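Local coordinates for putative exported protein (Bordetella pertussis, PDB 2DVZ) that binds glutamate between the two lobes of a periplasmic-binding-protein fold, probably as the solute receptor (BugE) of a tripartite tricarboxylate-type transport system, at residues A[128-131]-A[132-136]; A[154-157]-A[158-162]; A[232-235]-A[236-239]. All blocks are in the same frame, centred on the assembly; numbering follows the deposited sequence.

Contact 1: A[128-131]-A[132-136]; sequences KDFK and GFLEE. With CD (cadmium ion), chain C; CD (cadmium ion), chain D; CD (cadmium ion), chain E.
The N-cap of helix 130-138 brings Asp-129 and Gly-132 together: OD1 of Asp-129 takes the backbone N-H of Gly-132 at 3.1 Å, nearly along the carboxylate C-O axis. With CG set between the backbone N and the carbonyl carbon (chi1 50°), the Asp-129 carboxylate turns back over the first turn. The same group chelates a cadmium ion through both oxygens, OD1 at 2.4 Å and OD2 at 2.2 Å, so OD1 serves helix and metal at once.

Behind the cap the first i to i+4 bonds of the alpha-helix form, and Leu-134 N donates to Phe-130 O almost in a straight line. On the buried flank, which packs against strands 106-121 and 210-215 and helix 154-166, Phe-130 and Phe-133 make a T-shaped pair: the CD1 edge of Phe-133 points at the rim of one Phe-130 face, the planes 71° apart. Leu-134 comes up one turn later, its CD1 lying 3.6 Å from Phe-130 CE2. The outer flank is polar. Lys-131 runs extended until a bend at its last torsion (chi4 -71°) swings NZ to Glu-135 OE2, a 2.9 Å salt bridge on the syn lone pair. Glu-135 OE1 binds a second cadmium ion, and one water bridges this ion to the first.

Contact 2: A[154-157]-A[158-162]; sequences VLHL and MGESF. With GLU (glutamic acid), chain G.
Residues 154-162 form the opening turns of one alpha-helix, in which the N-H groups of Met-158, Gly-159, Glu-160 and Ser-161 bond in succession to the carbonyl oxygens of Val-154, Leu-155, His-156 and Leu-157. This helix, 154-166, is the crossover of a beta-alpha-beta unit between parallel strands 145-148 and 171-174, and its first turn meets the bound glutamic acid. Val-154 and Leu-155 belong to that pocket. CG1 of Val-154 lies 3.1 Å from the ligand's OXT, and CD1 of Leu-155 lies 3.4 Å from its amino N; both are approaches by methyl groups, whereas Thr-33, Ser-85, Ser-149 and Ser-178 supply hydrogen bonds to the ligand.

The two branches of Leu-155 divide their work. While CD1 faces the ligand, CD2 touches SE of Met-158, a selenomethionine, at 3.9 Å. Met-158 carries its CG anti to the backbone N (chi1 -162°), the start of an extended chain that runs alongside Leu-155 in the same direction, with Phe-194 of strand 192-196 beside the selenium-bearing chain.

On another flank His-156 and Glu-160 meet through carbon: CG of Glu-160 sits 3.6 Å from NE2 of His-156, with ring and carboxylate planes 63° apart. The imidazole is fixed at ND1 by Thr-151 O and stacked with His-172, and the carboxylate is held by Tyr-146 OH and Lys-163. A water lies in the ring plane, 3.1 Å from His-156 NE2, and gives a weak hydrogen bond to Glu-160 OE2. One turn after Leu-157, Ser-161 OG bends back to give Leu-157 O a weak second hydrogen bond of 3.1 Å beside the 2.8 Å bond from Ser-161 N.

Contact 3: A[232-235]-A[236-239]; sequences AGFP and VLNQ
A short 3-10 turn in the loop between strands 210-215 and 241-248 folds Phe-234 and Pro-235 against Leu-237 and Asn-238. Two i to i+3 backbone bonds define it: Leu-237 N donates to Phe-234 O at 2.9 Å, and Asn-238 N donates to Pro-235 O at 3.1 Å. The tight winding shows in the direction of approach, since both donors stand above the plane of the carbonyl they meet, the second 69° out of it.

Side chains touch at one main point. The CD1 methyl of Leu-237 rests on CB of Phe-234, 3.8 Å away, and lies oblique to the phenyl ring. With CG of Leu-237 opposite its own carbonyl carbon (chi1 -61°), the branch is carried back along the turn toward Phe-234, while its CB stays 3.4 Å from Phe-234 O. At the far end of the turn, CB of Asn-238 is 3.4 Å from Pro-235 O. The amide of Asn-238 turns outward from these residues, where ND2 donates to Trp-216 O. Asn-238 is also the centre of an inverse gamma turn, closed by a weak bond from Gln-239 N to Leu-237 O.

The apolar residues of this surface turn reach down to two helices. Leu-237 settles on Ser-161, Phe-162 and Ala-165 of helix 154-166, and Phe-234 touches Thr-166 of that helix and Leu-134 of helix 130-138, while Asn-238 ties the loop back to the chain just beyond strand 210-215.

Overall arrangement
From the N terminus the chain reaches contact 1 at the start of helix 130-138, then contact 2 in helix 154-166, and finally contact 3 in the loop before strand 241-248. Each is local to one continuous stretch: the first two are helix turns, and only the third closes a small turn within a loop. They follow in series, and none nests in or crosses another. Their side chains nevertheless share one apolar cluster. Phe-162 of contact 2 packs against Phe-130, Phe-133 and Leu-134 of contact 1, Phe-234 and Ala-232 of contact 3 cover Phe-130, and Leu-237 reaches the 161-162 backbone. Two helices and a loop are thus joined, from the cadmium-binding surface to the glutamate pocket.

Contact 1: A[128-131]-A[132-136]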
ATOM      1  N   LYS A 128      22.064   2.653  13.497  1.00 18.66           N
ATOM      2  CA  LYS A 128      22.167   3.576  12.349  1.00 20.49           C
ATOM      3  C   LYS A 128      21.983   2.809  11.050  1.00 18.75           C
ATOM      4  O   LYS A 128      21.807   3.387   9.967  1.00 18.81           O
ATOM      5  CB  LYS A 128      23.497   4.391  12.378  1.00 20.61           C
ATOM      6  CG  LYS A 128      24.701   3.633  11.838  1.00 24.02           C
ATOM      7  CD  LYS A 128      26.020   4.387  12.038  1.00 23.85           C
ATOM      8  CE  LYS A 128      27.172   3.618  11.349  1.00 26.57           C
ATOM      9  NZ  LYS A 128      28.616   3.931  11.834  1.00 27.69           N
ATOM     10  N   ASP A 129      22.007   1.494  11.177  1.00 17.77           N
ATOM     11  CA  ASP A 129      21.934   0.624  10.011  1.00 16.68           C
ATOM     12  C   ASP A 129      21.145  -0.627  10.398  1.00 16.10           C
ATOM     13  O   ASP A 129      20.905  -0.860  11.581  1.00 16.16           O
ATOM     14  CB  ASP A 129      23.344   0.324   9.464  1.00 16.03           C
ATOM     15  CG  ASP A 129      24.311  -0.146  10.542  1.00 16.46           C
ATOM     16  OD1 ASP A 129      24.057  -1.182  11.170  1.00 17.00           O
ATOM     17  OD2 ASP A 129      25.360   0.491  10.776  1.00 17.74           O
ATOM     18  N   PHE A 130      20.734  -1.394   9.392  1.00 15.69           N
ATOM     19  CA  PHE A 130      20.002  -2.651   9.526  1.00 15.19           C
ATOM     20  C   PHE A 130      20.691  -3.689  10.429  1.00 15.69           C
ATOM     21  O   PHE A 130      20.026  -4.353  11.258  1.00 15.22           O
ATOM     22  CB  PHE A 130      19.736  -3.260   8.128  1.00 14.62           C
ATOM     23  CG  PHE A 130      18.591  -4.217   8.104  1.00 14.55           C
ATOM     24  CD1 PHE A 130      17.288  -3.756   7.831  1.00 13.80           C
ATOM     25  CD2 PHE A 130      18.774  -5.562   8.426  1.00 14.22           C
ATOM     26  CE1 PHE A 130      16.208  -4.600   7.824  1.00 11.63           C
ATOM     27  CE2 PHE A 130      17.664  -6.460   8.415  1.00 14.01           C
ATOM     28  CZ  PHE A 130      16.390  -5.967   8.106  1.00 13.90           C
ATOM     29  N   LYS A 131      22.016  -3.824  10.271  1.00 15.88           N
ATOM     30  CA  LYS A 131      22.819  -4.743  11.097  1.00 15.71           C
ATOM     31  C   LYS A 131      22.629  -4.514  12.588  1.00 14.78           C
ATOM     32  O   LYS A 131      22.358  -5.470  13.339  1.00 15.16           O
ATOM     33  CB  LYS A 131      24.325  -4.633  10.746  1.00 16.71           C
ATOM     34  CG  LYS A 131      25.174  -5.642  11.501  1.00 17.20           C
ATOM     35  CD  LYS A 131      26.568  -5.733  10.988  1.00 19.37           C
ATOM     36  CE  LYS A 131      27.422  -6.607  11.942  1.00 20.89           C
ATOM     37  NZ  LYS A 131      27.703  -5.928  13.277  1.00 22.82           N
ATOM     38  N   GLY A 132      22.772  -3.258  13.008  1.00 13.62           N
ATOM     39  CA  GLY A 132      22.639  -2.859  14.417  1.00 13.15           C
ATOM     40  C   GLY A 132      21.186  -2.783  14.901  1.00 13.50           C
ATOM     41  O   GLY A 132      20.888  -2.863  16.111  1.00 12.60           O
ATOM     42  N   PHE A 133      20.303  -2.565  13.928  1.00 13.51           N
ATOM     43  CA  PHE A 133      18.868  -2.624  14.082  1.00 13.54           C
ATOM     44  C   PHE A 133      18.422  -4.017  14.592  1.00 13.03           C
ATOM     45  O   PHE A 133      17.810  -4.149  15.652  1.00 12.46           O
ATOM     46  CB  PHE A 133      18.248  -2.231  12.726  1.00 13.39           C
ATOM     47  CG  PHE A 133      16.746  -2.280  12.683  1.00 13.82           C
ATOM     48  CD1 PHE A 133      16.100  -2.919  11.619  1.00 11.67           C
ATOM     49  CD2 PHE A 133      15.963  -1.684  13.701  1.00 14.54           C
ATOM     50  CE1 PHE A 133      14.687  -2.953  11.549  1.00 12.23           C
ATOM     51  CE2 PHE A 133      14.539  -1.724  13.650  1.00 12.84           C
ATOM     52  CZ  PHE A 133      13.909  -2.345  12.568  1.00 13.04           C
ATOM     53  N   LEU A 134      18.789  -5.051  13.852  1.00 13.22           N
ATOM     54  CA  LEU A 134      18.586  -6.418  14.285  1.00 13.34           C
ATOM     55  C   LEU A 134      19.219  -6.747  15.636  1.00 13.63           C
ATOM     56  O   LEU A 134      18.564  -7.321  16.474  1.00 14.06           O
ATOM     57  CB  LEU A 134      19.097  -7.382  13.203  1.00 13.59           C
ATOM     58  CG  LEU A 134      18.340  -7.392  11.872  1.00 12.41           C
ATOM     59  CD1 LEU A 134      18.715  -8.652  11.126  1.00 11.41           C
ATOM     60  CD2 LEU A 134      16.828  -7.356  12.125  1.00 10.62           C
ATOM     61  N   GLU A 135      20.489  -6.393  15.831  1.00 14.36           N
ATOM     62  CA  GLU A 135      21.171  -6.583  17.101  1.00 15.18           C
ATOM     63  C   GLU A 135      20.360  -6.047  18.267  1.00 15.54           C
ATOM     64  O   GLU A 135      20.051  -6.816  19.182  1.00 16.13           O
ATOM     65  CB  GLU A 135      22.546  -5.952  17.081  1.00 14.48           C
ATOM     66  CG  GLU A 135      23.566  -6.835  16.407  1.00 16.72           C
ATOM     67  CD  GLU A 135      24.792  -6.092  15.946  1.00 18.77           C
ATOM     68  OE1 GLU A 135      25.069  -5.027  16.512  1.00 19.38           O
ATOM     69  OE2 GLU A 135      25.484  -6.571  15.018  1.00 21.38           O
ATOM     70  N   GLU A 136      20.018  -4.752  18.222  1.00 15.27           N
ATOM     71  CA  GLU A 136      19.171  -4.078  19.232  1.00 15.41           C
ATOM     72  C   GLU A 136      17.832  -4.817  19.525  1.00 15.42           C
ATOM     73  O   GLU A 136      17.452  -4.988  20.694  1.00 15.57           O
ATOM     74  CB  GLU A 136      18.919  -2.617  18.805  1.00 14.71           C
ATOM     75  CG  GLU A 136      17.915  -1.789  19.642  1.00 15.95           C
ATOM     76  CD  GLU A 136      18.315  -1.547  21.107  1.00 19.84           C
ATOM     77  OE1 GLU A 136      19.514  -1.685  21.466  1.00 20.74           O
ATOM     78  OE2 GLU A 136      17.415  -1.199  21.927  1.00 20.20           O
TER
HETATM   79 CD    CD C1002      26.002  -0.660  12.554  1.00 22.28          CD
HETATM   80 CD    CD D1003      26.593  -3.139  16.180  1.00 34.50          CD
HETATM   81 CD    CD E1004      20.688  -1.487  23.422  1.00 23.83          CD
HETATM   82  O   HOH W   1      24.231   0.590  14.222  1.00  2.00           O
HETATM   83  O   HOH W   2      18.824  -0.618  24.349  1.00 20.72           O
HETATM   84  O   HOH W   3      26.126  -2.546  13.671  1.00  2.05           O
HETATM   85  O   HOH W   4      28.108   0.190  13.633  1.00  6.51           O
HETATM   86  O   HOH W   5      23.016  -2.613  22.420  1.00 13.56           O

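Contact 2: A[154-157]-A[158-162]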
ATOM      1  N   VAL A 154      -1.401  -5.422   4.506  1.00 12.32           N
ATOM      2  CA  VAL A 154      -0.055  -5.794   4.094  1.00 11.14           C
ATOM      3  C   VAL A 154       1.077  -5.384   5.042  1.00 10.41           C
ATOM      4  O   VAL A 154       2.113  -6.029   5.071  1.00 10.79           O
ATOM      5  CB  VAL A 154       0.251  -5.356   2.609  1.00 11.36           C
ATOM      6  CG1 VAL A 154       0.370  -3.898   2.495  1.00  8.89           C
ATOM      7  CG2 VAL A 154       1.515  -6.036   2.116  1.00 10.94           C
ATOM      8  N   LEU A 155       0.900  -4.320   5.813  1.00  9.75           N
ATOM      9  CA  LEU A 155       1.977  -3.855   6.666  1.00  9.95           C
ATOM     10  C   LEU A 155       2.045  -4.655   7.971  1.00 10.53           C
ATOM     11  O   LEU A 155       3.123  -4.822   8.503  1.00 10.82           O
ATOM     12  CB  LEU A 155       1.889  -2.326   6.876  1.00  9.98           C
ATOM     13  CG  LEU A 155       1.907  -1.558   5.532  1.00  7.77           C
ATOM     14  CD1 LEU A 155       1.517  -0.139   5.728  1.00  5.16           C
ATOM     15  CD2 LEU A 155       3.281  -1.672   4.841  1.00  5.51           C
ATOM     16  N   HIS A 156       0.900  -5.164   8.458  1.00 11.08           N
ATOM     17  CA  HIS A 156       0.875  -6.150   9.543  1.00 11.15           C
ATOM     18  C   HIS A 156       1.543  -7.445   9.069  1.00 11.17           C
ATOM     19  O   HIS A 156       2.352  -8.027   9.761  1.00 12.01           O
ATOM     20  CB  HIS A 156      -0.574  -6.422  10.065  1.00 11.09           C
ATOM     21  CG  HIS A 156      -0.628  -7.401  11.222  1.00 11.96           C
ATOM     22  ND1 HIS A 156      -1.739  -8.178  11.505  1.00 11.33           N
ATOM     23  CD2 HIS A 156       0.308  -7.752  12.140  1.00 11.71           C
ATOM     24  CE1 HIS A 156      -1.487  -8.947  12.550  1.00  9.30           C
ATOM     25  NE2 HIS A 156      -0.260  -8.709  12.962  1.00 10.31           N
ATOM     26  N   LEU A 157       1.206  -7.908   7.881  1.00 11.38           N
ATOM     27  CA  LEU A 157       1.885  -9.080   7.329  1.00 12.22           C
ATOM     28  C   LEU A 157       3.395  -8.827   7.117  1.00 12.19           C
ATOM     29  O   LEU A 157       4.221  -9.688   7.401  1.00 12.65           O
ATOM     30  CB  LEU A 157       1.190  -9.543   6.030  1.00 13.06           C
ATOM     31  CG  LEU A 157       1.763 -10.844   5.446  1.00 14.90           C
ATOM     32  CD1 LEU A 157       1.577 -12.038   6.454  1.00 16.04           C
ATOM     33  CD2 LEU A 157       1.130 -11.139   4.114  1.00 16.93           C
HETATM   34  N   MSE A 158       3.743  -7.636   6.643  1.00 12.00           N
HETATM   35  CA  MSE A 158       5.137  -7.200   6.542  1.00 13.91           C
HETATM   36  C   MSE A 158       5.864  -7.335   7.863  1.00 12.26           C
HETATM   37  O   MSE A 158       6.872  -8.002   7.919  1.00 12.31           O
HETATM   38  CB  MSE A 158       5.209  -5.766   6.014  1.00 13.24           C
HETATM   39  CG  MSE A 158       6.546  -5.413   5.499  1.00 14.67           C
HETATM   40 SE   MSE A 158       6.743  -3.541   5.097  1.00 21.49          SE
HETATM   41  CE  MSE A 158       8.723  -3.551   4.791  1.00 14.46           C
ATOM     42  N   GLY A 159       5.314  -6.750   8.938  1.00 12.20           N
ATOM     43  CA  GLY A 159       5.904  -6.839  10.262  1.00 11.88           C
ATOM     44  C   GLY A 159       6.116  -8.263  10.766  1.00 12.01           C
ATOM     45  O   GLY A 159       7.128  -8.559  11.382  1.00 11.77           O
ATOM     46  N   GLU A 160       5.144  -9.132  10.484  1.00 11.78           N
ATOM     47  CA  GLU A 160       5.134 -10.497  10.955  1.00 12.08           C
ATOM     48  C   GLU A 160       6.091 -11.346  10.170  1.00 11.65           C
ATOM     49  O   GLU A 160       6.751 -12.227  10.718  1.00 10.95           O
ATOM     50  CB  GLU A 160       3.708 -11.067  10.871  1.00 12.79           C
ATOM     51  CG  GLU A 160       2.726 -10.514  11.968  1.00 13.96           C
ATOM     52  CD  GLU A 160       3.322 -10.529  13.395  1.00 16.59           C
ATOM     53  OE1 GLU A 160       3.690 -11.614  13.902  1.00 16.60           O
ATOM     54  OE2 GLU A 160       3.424  -9.439  14.014  1.00 18.80           O
ATOM     55  N   SER A 161       6.142 -11.090   8.864  1.00 12.53           N
ATOM     56  CA  SER A 161       7.180 -11.663   7.981  1.00 12.81           C
ATOM     57  C   SER A 161       8.611 -11.301   8.391  1.00 12.06           C
ATOM     58  O   SER A 161       9.511 -12.159   8.355  1.00 12.45           O
ATOM     59  CB  SER A 161       6.935 -11.224   6.533  1.00 12.67           C
ATOM     60  OG  SER A 161       5.846 -11.986   6.049  1.00 15.63           O
ATOM     61  N   PHE A 162       8.799 -10.034   8.762  1.00 10.95           N
ATOM     62  CA  PHE A 162      10.066  -9.540   9.242  1.00 10.75           C
ATOM     63  C   PHE A 162      10.530 -10.288  10.503  1.00 11.58           C
ATOM     64  O   PHE A 162      11.688 -10.726  10.620  1.00 10.49           O
ATOM     65  CB  PHE A 162       9.896  -8.039   9.521  1.00 10.56           C
ATOM     66  CG  PHE A 162      11.117  -7.380  10.081  1.00 10.30           C
ATOM     67  CD1 PHE A 162      12.002  -6.725   9.239  1.00  9.00           C
ATOM     68  CD2 PHE A 162      11.398  -7.435  11.447  1.00  9.52           C
ATOM     69  CE1 PHE A 162      13.122  -6.123   9.732  1.00  8.99           C
ATOM     70  CE2 PHE A 162      12.535  -6.824  11.958  1.00 10.06           C
ATOM     71  CZ  PHE A 162      13.399  -6.156  11.096  1.00  9.49           C
TER
HETATM   72  N   GLU G1055      -1.329  -0.723   3.951  1.00 11.71           N
HETATM   73  CA  GLU G1055      -1.999  -0.183   2.753  1.00 11.29           C
HETATM   74  C   GLU G1055      -1.572  -0.906   1.486  1.00 12.00           C
HETATM   75  O   GLU G1055      -0.969  -0.372   0.550  1.00 12.47           O
HETATM   76  CB  GLU G1055      -1.833   1.332   2.674  1.00 11.17           C
HETATM   77  CG  GLU G1055      -2.070   2.013   4.034  1.00  8.76           C
HETATM   78  CD  GLU G1055      -2.612   3.409   3.935  1.00  9.91           C
HETATM   79  OE1 GLU G1055      -2.832   3.849   2.787  1.00 10.90           O
HETATM   80  OE2 GLU G1055      -2.852   4.070   5.007  1.00 10.40           O
HETATM   81  OXT GLU G1055      -1.898  -2.098   1.358  1.00 12.13           O
HETATM   82  O   HOH W   6       0.724  -9.843  15.662  1.00 11.87           O

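Contact 3: A[232-235]-A[236-239]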
ATOM      1  N   ALA A 232      20.288  -5.921   2.633  1.00 15.63           N
ATOM      2  CA  ALA A 232      20.370  -6.285   4.065  1.00 14.84           C
ATOM      3  C   ALA A 232      20.554  -7.782   4.328  1.00 14.91           C
ATOM      4  O   ALA A 232      20.842  -8.195   5.464  1.00 15.08           O
ATOM      5  CB  ALA A 232      19.163  -5.806   4.809  1.00 14.59           C
ATOM      6  N   GLY A 233      20.369  -8.586   3.292  1.00 15.06           N
ATOM      7  CA  GLY A 233      20.569 -10.050   3.366  1.00 14.70           C
ATOM      8  C   GLY A 233      19.295 -10.824   3.637  1.00 14.58           C
ATOM      9  O   GLY A 233      19.355 -11.967   4.028  1.00 14.59           O
ATOM     10  N   PHE A 234      18.146 -10.173   3.427  1.00 14.61           N
ATOM     11  CA  PHE A 234      16.829 -10.796   3.526  1.00 15.48           C
ATOM     12  C   PHE A 234      15.999 -10.631   2.268  1.00 16.15           C
ATOM     13  O   PHE A 234      14.980  -9.972   2.324  1.00 16.37           O
ATOM     14  CB  PHE A 234      16.083 -10.260   4.772  1.00 15.12           C
ATOM     15  CG  PHE A 234      16.820 -10.558   6.047  1.00 15.79           C
ATOM     16  CD1 PHE A 234      16.620 -11.769   6.703  1.00 16.14           C
ATOM     17  CD2 PHE A 234      17.787  -9.668   6.541  1.00 15.31           C
ATOM     18  CE1 PHE A 234      17.356 -12.083   7.892  1.00 16.37           C
ATOM     19  CE2 PHE A 234      18.522  -9.967   7.701  1.00 15.10           C
ATOM     20  CZ  PHE A 234      18.300 -11.180   8.383  1.00 14.37           C
ATOM     21  N   PRO A 235      16.433 -11.244   1.126  1.00 16.93           N
ATOM     22  CA  PRO A 235      15.708 -11.069  -0.131  1.00 17.49           C
ATOM     23  C   PRO A 235      14.227 -11.524  -0.124  1.00 17.84           C
ATOM     24  O   PRO A 235      13.444 -11.029  -0.923  1.00 18.39           O
ATOM     25  CB  PRO A 235      16.544 -11.889  -1.162  1.00 17.98           C
ATOM     26  CG  PRO A 235      17.379 -12.848  -0.342  1.00 17.77           C
ATOM     27  CD  PRO A 235      17.623 -12.120   0.962  1.00 17.08           C
ATOM     28  N   VAL A 236      13.834 -12.426   0.763  1.00 18.82           N
ATOM     29  CA  VAL A 236      12.416 -12.852   0.862  1.00 18.93           C
ATOM     30  C   VAL A 236      11.550 -11.668   1.253  1.00 17.96           C
ATOM     31  O   VAL A 236      10.369 -11.624   0.919  1.00 18.87           O
ATOM     32  CB  VAL A 236      12.179 -14.081   1.875  1.00 19.72           C
ATOM     33  CG1 VAL A 236      12.196 -13.636   3.339  1.00 21.31           C
ATOM     34  CG2 VAL A 236      10.834 -14.794   1.626  1.00 20.28           C
ATOM     35  N   LEU A 237      12.153 -10.706   1.947  1.00 16.60           N
ATOM     36  CA  LEU A 237      11.411  -9.548   2.438  1.00 15.43           C
ATOM     37  C   LEU A 237      11.338  -8.421   1.408  1.00 15.03           C
ATOM     38  O   LEU A 237      10.631  -7.461   1.600  1.00 15.09           O
ATOM     39  CB  LEU A 237      12.016  -9.067   3.764  1.00 14.49           C
ATOM     40  CG  LEU A 237      12.018 -10.052   4.955  1.00 13.84           C
ATOM     41  CD1 LEU A 237      12.659  -9.382   6.189  1.00 13.23           C
ATOM     42  CD2 LEU A 237      10.618 -10.638   5.331  1.00 11.23           C
ATOM     43  N   ASN A 238      12.046  -8.566   0.291  1.00 14.73           N
ATOM     44  CA  ASN A 238      12.170  -7.491  -0.669  1.00 15.32           C
ATOM     45  C   ASN A 238      11.011  -7.410  -1.674  1.00 15.26           C
ATOM     46  O   ASN A 238      11.226  -7.328  -2.883  1.00 15.46           O
ATOM     47  CB  ASN A 238      13.530  -7.617  -1.378  1.00 15.54           C
ATOM     48  CG  ASN A 238      13.997  -6.319  -1.969  1.00 15.95           C
ATOM     49  OD1 ASN A 238      13.663  -5.224  -1.463  1.00 16.09           O
ATOM     50  ND2 ASN A 238      14.785  -6.415  -3.057  1.00 14.18           N
ATOM     51  N   GLN A 239       9.783  -7.392  -1.147  1.00 15.39           N
ATOM     52  CA  GLN A 239       8.536  -7.365  -1.936  1.00 15.26           C
ATOM     53  C   GLN A 239       7.842  -5.992  -1.912  1.00 13.92           C
ATOM     54  O   GLN A 239       7.359  -5.538  -0.882  1.00 14.66           O
ATOM     55  CB  GLN A 239       7.566  -8.445  -1.450  1.00 15.66           C
ATOM     56  CG  GLN A 239       8.110  -9.853  -1.592  1.00 20.58           C
ATOM     57  CD  GLN A 239       8.098 -10.394  -3.055  1.00 26.48           C
ATOM     58  OE1 GLN A 239       7.692  -9.690  -4.021  1.00 25.90           O
ATOM     59  NE2 GLN A 239       8.576 -11.654  -3.215  1.00 28.68           N
TER